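Local coordinates for Endoglucanase(Endo-1,4-beta-glucanase)protein (Pseudomonas stutzeri, PDB 6R2J), which probably hydrolyses the beta-1,4-glucosidic bonds of cellulose as a family 5 endoglucanase, and is seen here with cellobiose bound, at residues Tyr203-Tyr208 with Arg235-Trp240; Glu239-His244 with Ile321-Ala326. One frame throughout, in Å; residues are numbered along the deposited sequence. Where two conformers were deposited one is given.

Interaction 1. Residues Tyr203-Tyr208 with Arg235-Trp240; sequences YEAHLY and RPFIEW. With BGC (beta-D-glucopyranose), chain E.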
loop_
_atom_site.group_PDB
_atom_site.type_symbol
_atom_site.label_atom_id
_atom_site.label_comp_id
_atom_site.label_asym_id
_atom_site.label_seq_id
_atom_site.Cartn_x
_atom_site.Cartn_y
_atom_site.Cartn_z
ATOM N N TYR A 203 -0.511 10.394 -3.350
ATOM C CA TYR A 203 0.104 10.394 -2.028
ATOM C C TYR A 203 -0.643 9.426 -1.142
ATOM O O TYR A 203 -1.845 9.219 -1.291
ATOM C CB TYR A 203 0.119 11.781 -1.420
ATOM C CG TYR A 203 1.062 12.663 -2.180
ATOM C CD1 TYR A 203 0.621 13.362 -3.297
ATOM C CD2 TYR A 203 2.413 12.753 -1.821
ATOM C CE1 TYR A 203 1.476 14.164 -4.013
ATOM C CE2 TYR A 203 3.282 13.580 -2.522
ATOM C CZ TYR A 203 2.806 14.283 -3.621
ATOM O OH TYR A 203 3.639 15.116 -4.345
ATOM N N GLU A 204 0.089 8.785 -0.256
ATOM C CA GLU A 204 -0.426 7.606 0.414
ATOM C C GLU A 204 0.039 7.649 1.852
ATOM O O GLU A 204 1.243 7.756 2.111
ATOM C CB GLU A 204 0.117 6.306 -0.179
ATOM C CG GLU A 204 -0.073 5.139 0.791
ATOM C CD GLU A 204 0.483 3.820 0.240
ATOM O OE1 GLU A 204 1.041 3.796 -0.893
ATOM O OE2 GLU A 204 0.375 2.811 0.960
ATOM N N ALA A 205 -0.918 7.496 2.766
ATOM C CA ALA A 205 -0.689 7.438 4.201
ATOM C C ALA A 205 -1.316 6.161 4.744
ATOM O O ALA A 205 -2.160 5.525 4.092
ATOM C CB ALA A 205 -1.324 8.623 4.945
ATOM N N HIS A 206 -0.912 5.839 5.981
ATOM C CA HIS A 206 -1.366 4.691 6.751
ATOM C C HIS A 206 -2.045 5.199 8.002
ATOM O O HIS A 206 -1.755 6.297 8.478
ATOM C CB HIS A 206 -0.186 3.789 7.108
ATOM C CG HIS A 206 0.449 3.181 5.899
ATOM N ND1 HIS A 206 1.606 2.443 5.937
ATOM C CD2 HIS A 206 0.082 3.227 4.594
ATOM C CE1 HIS A 206 1.929 2.067 4.711
ATOM N NE2 HIS A 206 0.998 2.494 3.884
ATOM N N LEU A 207 -2.972 4.401 8.514
ATOM C CA LEU A 207 -3.788 4.866 9.625
ATOM C C LEU A 207 -4.327 3.675 10.396
ATOM O O LEU A 207 -5.044 2.844 9.839
ATOM C CB LEU A 207 -4.946 5.736 9.093
ATOM C CG LEU A 207 -5.947 6.406 10.052
ATOM C CD1 LEU A 207 -6.602 7.591 9.297
ATOM C CD2 LEU A 207 -6.964 5.410 10.601
ATOM N N TYR A 208 -3.998 3.615 11.678
ATOM C CA TYR A 208 -4.510 2.608 12.578
ATOM C C TYR A 208 -5.197 3.291 13.756
ATOM O O TYR A 208 -5.131 4.509 13.936
ATOM C CB TYR A 208 -3.391 1.664 13.017
ATOM C CG TYR A 208 -2.870 0.794 11.894
ATOM C CD1 TYR A 208 -3.485 -0.409 11.591
ATOM C CD2 TYR A 208 -1.746 1.176 11.150
ATOM C CE1 TYR A 208 -2.992 -1.226 10.576
ATOM C CE2 TYR A 208 -1.267 0.399 10.108
ATOM C CZ TYR A 208 -1.874 -0.819 9.834
ATOM O OH TYR A 208 -1.393 -1.636 8.840
ATOM N N ARG A 235 -8.592 12.888 8.474
ATOM C CA ARG A 235 -8.915 14.249 8.031
ATOM C C ARG A 235 -7.690 15.139 7.837
ATOM O O ARG A 235 -7.651 15.876 6.839
ATOM C CB ARG A 235 -9.915 14.870 9.022
ATOM C CG ARG A 235 -10.316 16.299 8.750
ATOM C CD ARG A 235 -11.174 16.835 9.897
ATOM N NE ARG A 235 -12.212 15.910 10.369
ATOM C CZ ARG A 235 -12.315 15.450 11.621
ATOM N NH1 ARG A 235 -11.423 15.811 12.556
ATOM N NH2 ARG A 235 -13.326 14.632 11.950
ATOM N N PRO A 236 -6.700 15.142 8.725
ATOM C CA PRO A 236 -5.511 15.947 8.465
ATOM C C PRO A 236 -4.947 15.708 7.075
ATOM O O PRO A 236 -4.565 16.669 6.388
ATOM C CB PRO A 236 -4.567 15.467 9.571
ATOM C CG PRO A 236 -5.479 15.028 10.683
ATOM C CD PRO A 236 -6.576 14.354 9.967
ATOM N N PHE A 237 -4.900 14.428 6.662
ATOM C CA PHE A 237 -4.293 13.987 5.405
ATOM C C PHE A 237 -5.135 14.424 4.212
ATOM O O PHE A 237 -4.614 15.031 3.267
ATOM C CB PHE A 237 -4.139 12.446 5.476
ATOM C CG PHE A 237 -3.603 11.814 4.222
ATOM C CD1 PHE A 237 -2.467 12.308 3.600
ATOM C CD2 PHE A 237 -4.246 10.711 3.664
ATOM C CE1 PHE A 237 -2.006 11.731 2.427
ATOM C CE2 PHE A 237 -3.799 10.144 2.489
ATOM C CZ PHE A 237 -2.679 10.645 1.875
ATOM N N ILE A 238 -6.446 14.128 4.263
ATOM C CA ILE A 238 -7.400 14.581 3.245
ATOM C C ILE A 238 -7.313 16.095 3.073
ATOM O O ILE A 238 -7.271 16.616 1.954
ATOM C CB ILE A 238 -8.826 14.123 3.622
ATOM C CG1 ILE A 238 -8.860 12.591 3.749
ATOM C CG2 ILE A 238 -9.858 14.735 2.664
ATOM C CD1 ILE A 238 -8.016 11.836 2.786
ATOM N N GLU A 239 -7.270 16.824 4.183
ATOM C CA GLU A 239 -7.246 18.277 4.114
ATOM C C GLU A 239 -5.959 18.772 3.483
ATOM O O GLU A 239 -5.976 19.714 2.685
ATOM C CB GLU A 239 -7.408 18.867 5.516
ATOM C CG GLU A 239 -8.852 18.778 6.019
ATOM C CD GLU A 239 -9.047 19.431 7.340
ATOM O OE1 GLU A 239 -8.086 20.056 7.807
ATOM O OE2 GLU A 239 -10.141 19.310 7.919
ATOM N N TRP A 240 -4.839 18.137 3.806
ATOM C CA TRP A 240 -3.587 18.449 3.123
ATOM C C TRP A 240 -3.664 18.121 1.638
ATOM O O TRP A 240 -3.199 18.903 0.799
ATOM C CB TRP A 240 -2.457 17.641 3.752
ATOM C CG TRP A 240 -1.116 17.945 3.247
ATOM C CD1 TRP A 240 -0.223 18.859 3.756
ATOM C CD2 TRP A 240 -0.460 17.315 2.146
ATOM N NE1 TRP A 240 0.936 18.847 3.019
ATOM C CE2 TRP A 240 0.818 17.910 2.024
ATOM C CE3 TRP A 240 -0.829 16.318 1.234
ATOM C CZ2 TRP A 240 1.732 17.531 1.021
ATOM C CZ3 TRP A 240 0.094 15.932 0.237
ATOM C CH2 TRP A 240 1.346 16.541 0.141
HETATM C C2 BGC E . 2.654 5.416 12.498
HETATM C C3 BGC E . 2.045 5.696 11.161
HETATM C C4 BGC E . 1.964 4.350 10.518
HETATM C C5 BGC E . 1.728 3.170 11.407
HETATM C C6 BGC E . 1.637 2.027 10.441
HETATM C C1 BGC E . 2.546 4.106 13.320
HETATM O O2 BGC E . 2.475 6.673 13.269
HETATM O O3 BGC E . 2.836 6.587 10.366
HETATM O O4 BGC E . 1.018 4.679 9.528
HETATM O O5 BGC E . 2.913 3.059 12.331
HETATM O O6 BGC E . 1.882 0.809 11.194
#
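F237 lays one face of its ring under the methyl of A205, and W240, one helical turn on, turns an edge to the ring of Y203. At F237 the A205 CB stands 3.7 Å from the ring centroid, only 7° off the normal, a CH-pi contact centred on the ring. The rim meets the strand backbone: F237 CZ is 3.6 Å from Y203 O, which lies near the ring plane, and 3.7 Å from A205 N. The ring reaches the strand because F237 holds CG anti to its own N (chi1 177°). With an alanine here the ring is gone, which would probably open a gap under the A205 methyl and strip the cover from the strand backbone at Y203 O. Helix segment 235-240 runs antiparallel to strand segment 203-206, their axes 10.0 Å apart, as an outer helix packs on its strand in the TIM barrel of family 5 cellulases. Residues facing the helix, Y203 and A205, alternate along the strand with E204 and H206, which point away from it. There H206 NE2 donates to E204 OE2 at 3.0 Å, the acceptor in the imidazole plane, while ND1 bonds E144, fixing the ring's rotation beside the glucose. Past the strand, Y208 CE2 comes within 3.3 Å of C6 of that sugar. W240 completes the helix side: its six-membered ring makes a T-shaped pair with Y203, planes at 75°, with W240 CZ3 4.2 Å from Y203 CG. Both aromatics are also tied by polar atoms, W240 NE1 to A190 O and Y203 OH to I194 N.

Interaction 2. Residues Glu239-His244 with Ile321-Ala326; sequences EWLQKH and IGPTPA
The side chains of L241 and P323 cross at about a right angle, the leucine CB pressed to P323 CG at 3.4 Å, tighter than usual for two carbons. The leucine's CD1 joins in, 3.6 Å from P323 CD, so one edge of the pyrrolidine is held by two carbons of the same side chain. Q242 comes next and buries the most surface. Its CG sits beside the backbone N and anti to the carbonyl carbon (chi1 -63°), and from there the extended chain runs over P323, with Q242 CG 3.6 Å from P323 CB, then alongside T324. Segment 321-326 is the last modelled part of the chain, an irregular tail folded back across the C-terminal end of barrel helix 229-244; a cis peptide bond before P323 turns the tail there, and N276 of helix 260-276 touches both Q242 and P323. The Q242 carbonyl reaches P325, whose CA lies 3.4 Å from Q242 O in a CA-H...O contact. The H244 side chain folds back on the helix: its ND1 donates to W240 O at 2.9 Å, and the backbone N of H244 reaches the same oxygen from the opposite face of the carbonyl plane.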
loop_
_atom_site.group_PDB
_atom_site.type_symbol
_atom_site.label_atom_id
_atom_site.label_comp_id
_atom_site.label_asym_id
_atom_site.label_seq_id
_atom_site.Cartn_x
_atom_site.Cartn_y
_atom_site.Cartn_z
ATOM N N GLU A 239 -7.270 16.824 4.183
ATOM C CA GLU A 239 -7.246 18.277 4.114
ATOM C C GLU A 239 -5.959 18.772 3.483
ATOM O O GLU A 239 -5.976 19.714 2.685
ATOM C CB GLU A 239 -7.408 18.867 5.516
ATOM C CG GLU A 239 -8.852 18.778 6.019
ATOM C CD GLU A 239 -9.047 19.431 7.340
ATOM O OE1 GLU A 239 -8.086 20.056 7.807
ATOM O OE2 GLU A 239 -10.141 19.310 7.919
ATOM N N TRP A 240 -4.839 18.137 3.806
ATOM C CA TRP A 240 -3.587 18.449 3.123
ATOM C C TRP A 240 -3.664 18.121 1.638
ATOM O O TRP A 240 -3.199 18.903 0.799
ATOM C CB TRP A 240 -2.457 17.641 3.752
ATOM C CG TRP A 240 -1.116 17.945 3.247
ATOM C CD1 TRP A 240 -0.223 18.859 3.756
ATOM C CD2 TRP A 240 -0.460 17.315 2.146
ATOM N NE1 TRP A 240 0.936 18.847 3.019
ATOM C CE2 TRP A 240 0.818 17.910 2.024
ATOM C CE3 TRP A 240 -0.829 16.318 1.234
ATOM C CZ2 TRP A 240 1.732 17.531 1.021
ATOM C CZ3 TRP A 240 0.094 15.932 0.237
ATOM C CH2 TRP A 240 1.346 16.541 0.141
ATOM N N LEU A 241 -4.231 16.960 1.289
ATOM C CA LEU A 241 -4.450 16.638 -0.121
ATOM C C LEU A 241 -5.306 17.699 -0.824
ATOM O O LEU A 241 -4.933 18.215 -1.879
ATOM C CB LEU A 241 -5.101 15.266 -0.241
ATOM C CG LEU A 241 -4.184 14.128 0.210
ATOM C CD1 LEU A 241 -5.033 12.856 0.416
ATOM C CD2 LEU A 241 -3.075 13.845 -0.741
ATOM N N GLN A 242 -6.456 18.043 -0.261
ATOM C CA GLN A 242 -7.295 19.036 -0.917
ATOM C C GLN A 242 -6.560 20.356 -1.090
ATOM O O GLN A 242 -6.651 20.990 -2.151
ATOM C CB GLN A 242 -8.589 19.223 -0.125
ATOM C CG GLN A 242 -9.448 17.947 -0.064
ATOM C CD GLN A 242 -10.704 18.099 0.769
ATOM O OE1 GLN A 242 -11.812 17.775 0.313
ATOM N NE2 GLN A 242 -10.542 18.607 1.993
ATOM N N LYS A 243 -5.832 20.796 -0.063
ATOM C CA LYS A 243 -5.179 22.099 -0.143
ATOM C C LYS A 243 -4.091 22.107 -1.209
ATOM O O LYS A 243 -3.933 23.095 -1.936
ATOM C CB LYS A 243 -4.623 22.501 1.222
ATOM C CG LYS A 243 -5.695 22.861 2.253
ATOM C CD LYS A 243 -5.868 24.378 2.351
ATOM C CE LYS A 243 -7.319 24.748 2.632
ATOM N NZ LYS A 243 -7.511 26.213 2.838
ATOM N N HIS A 244 -3.342 21.017 -1.330
ATOM C CA HIS A 244 -2.296 20.935 -2.338
ATOM C C HIS A 244 -2.780 20.441 -3.690
ATOM O O HIS A 244 -1.955 20.275 -4.590
ATOM C CB HIS A 244 -1.198 20.021 -1.849
ATOM C CG HIS A 244 -0.429 20.612 -0.736
ATOM N ND1 HIS A 244 -0.854 20.543 0.569
ATOM C CD2 HIS A 244 0.689 21.363 -0.737
ATOM C CE1 HIS A 244 0.000 21.194 1.336
ATOM N NE2 HIS A 244 0.951 21.693 0.566
ATOM N N ILE A 321 -10.220 9.672 -8.749
ATOM C CA ILE A 321 -9.589 9.555 -7.440
ATOM C C ILE A 321 -9.554 10.931 -6.796
ATOM O O ILE A 321 -9.179 11.924 -7.442
ATOM C CB ILE A 321 -8.193 8.911 -7.552
ATOM C CG1 ILE A 321 -8.393 7.513 -8.164
ATOM C CG2 ILE A 321 -7.519 8.892 -6.184
ATOM C CD1 ILE A 321 -9.239 6.535 -7.290
ATOM N N GLY A 322 -10.017 11.006 -5.542
ATOM C CA GLY A 322 -10.000 12.237 -4.791
ATOM C C GLY A 322 -8.835 12.274 -3.828
ATOM O O GLY A 322 -7.876 11.508 -3.963
ATOM N N PRO A 323 -8.926 13.157 -2.800
ATOM C CA PRO A 323 -10.085 14.064 -2.592
ATOM C C PRO A 323 -10.218 15.228 -3.612
ATOM O O PRO A 323 -9.317 15.479 -4.433
ATOM C CB PRO A 323 -9.868 14.596 -1.159
ATOM C CG PRO A 323 -8.357 14.622 -1.042
ATOM C CD PRO A 323 -7.866 13.380 -1.797
ATOM N N THR A 324 -11.371 15.898 -3.549
ATOM C CA THR A 324 -11.638 17.009 -4.447
ATOM C C THR A 324 -10.917 18.240 -3.906
ATOM O O THR A 324 -11.214 18.667 -2.784
ATOM C CB THR A 324 -13.133 17.246 -4.519
ATOM O OG1 THR A 324 -13.672 17.281 -3.193
ATOM C CG2 THR A 324 -13.784 16.117 -5.287
ATOM N N PRO A 325 -9.930 18.791 -4.643
ATOM C CA PRO A 325 -9.260 20.022 -4.175
ATOM C C PRO A 325 -10.269 21.114 -3.829
ATOM O O PRO A 325 -11.397 21.072 -4.316
ATOM C CB PRO A 325 -8.356 20.419 -5.360
ATOM C CG PRO A 325 -8.147 19.151 -6.169
ATOM C CD PRO A 325 -9.403 18.318 -5.945
ATOM N N ALA A 326 -9.880 22.076 -2.998
ATOM C CA ALA A 326 -10.737 23.216 -2.710
ATOM C C ALA A 326 -11.217 23.862 -4.004
ATOM O O ALA A 326 -10.683 24.883 -4.430
ATOM C CB ALA A 326 -9.979 24.223 -1.849
#

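Both contacts use helix 229-244 and share E239 and W240, and their centres lie about 10 Å apart. Interaction 1 belongs to the buried layer between the barrel strands and the outer helices: every touching residue is buried, the partner is a strand, and aromatic rings do most of the packing. Interaction 2 lies farther from the chain's centre, about 19 Å against 13 Å, where the helix meets a tail without regular structure; prolines, a leucine and a glutamine take the place of aromatic rings, and three of its six touching residues are exposed. The two meet directly, L241 packing on Y203 and P323 on the I238 carbonyl. The strand of interaction 1 leads to the sugar site, whereas the tail of interaction 2 covers the far end of the helix.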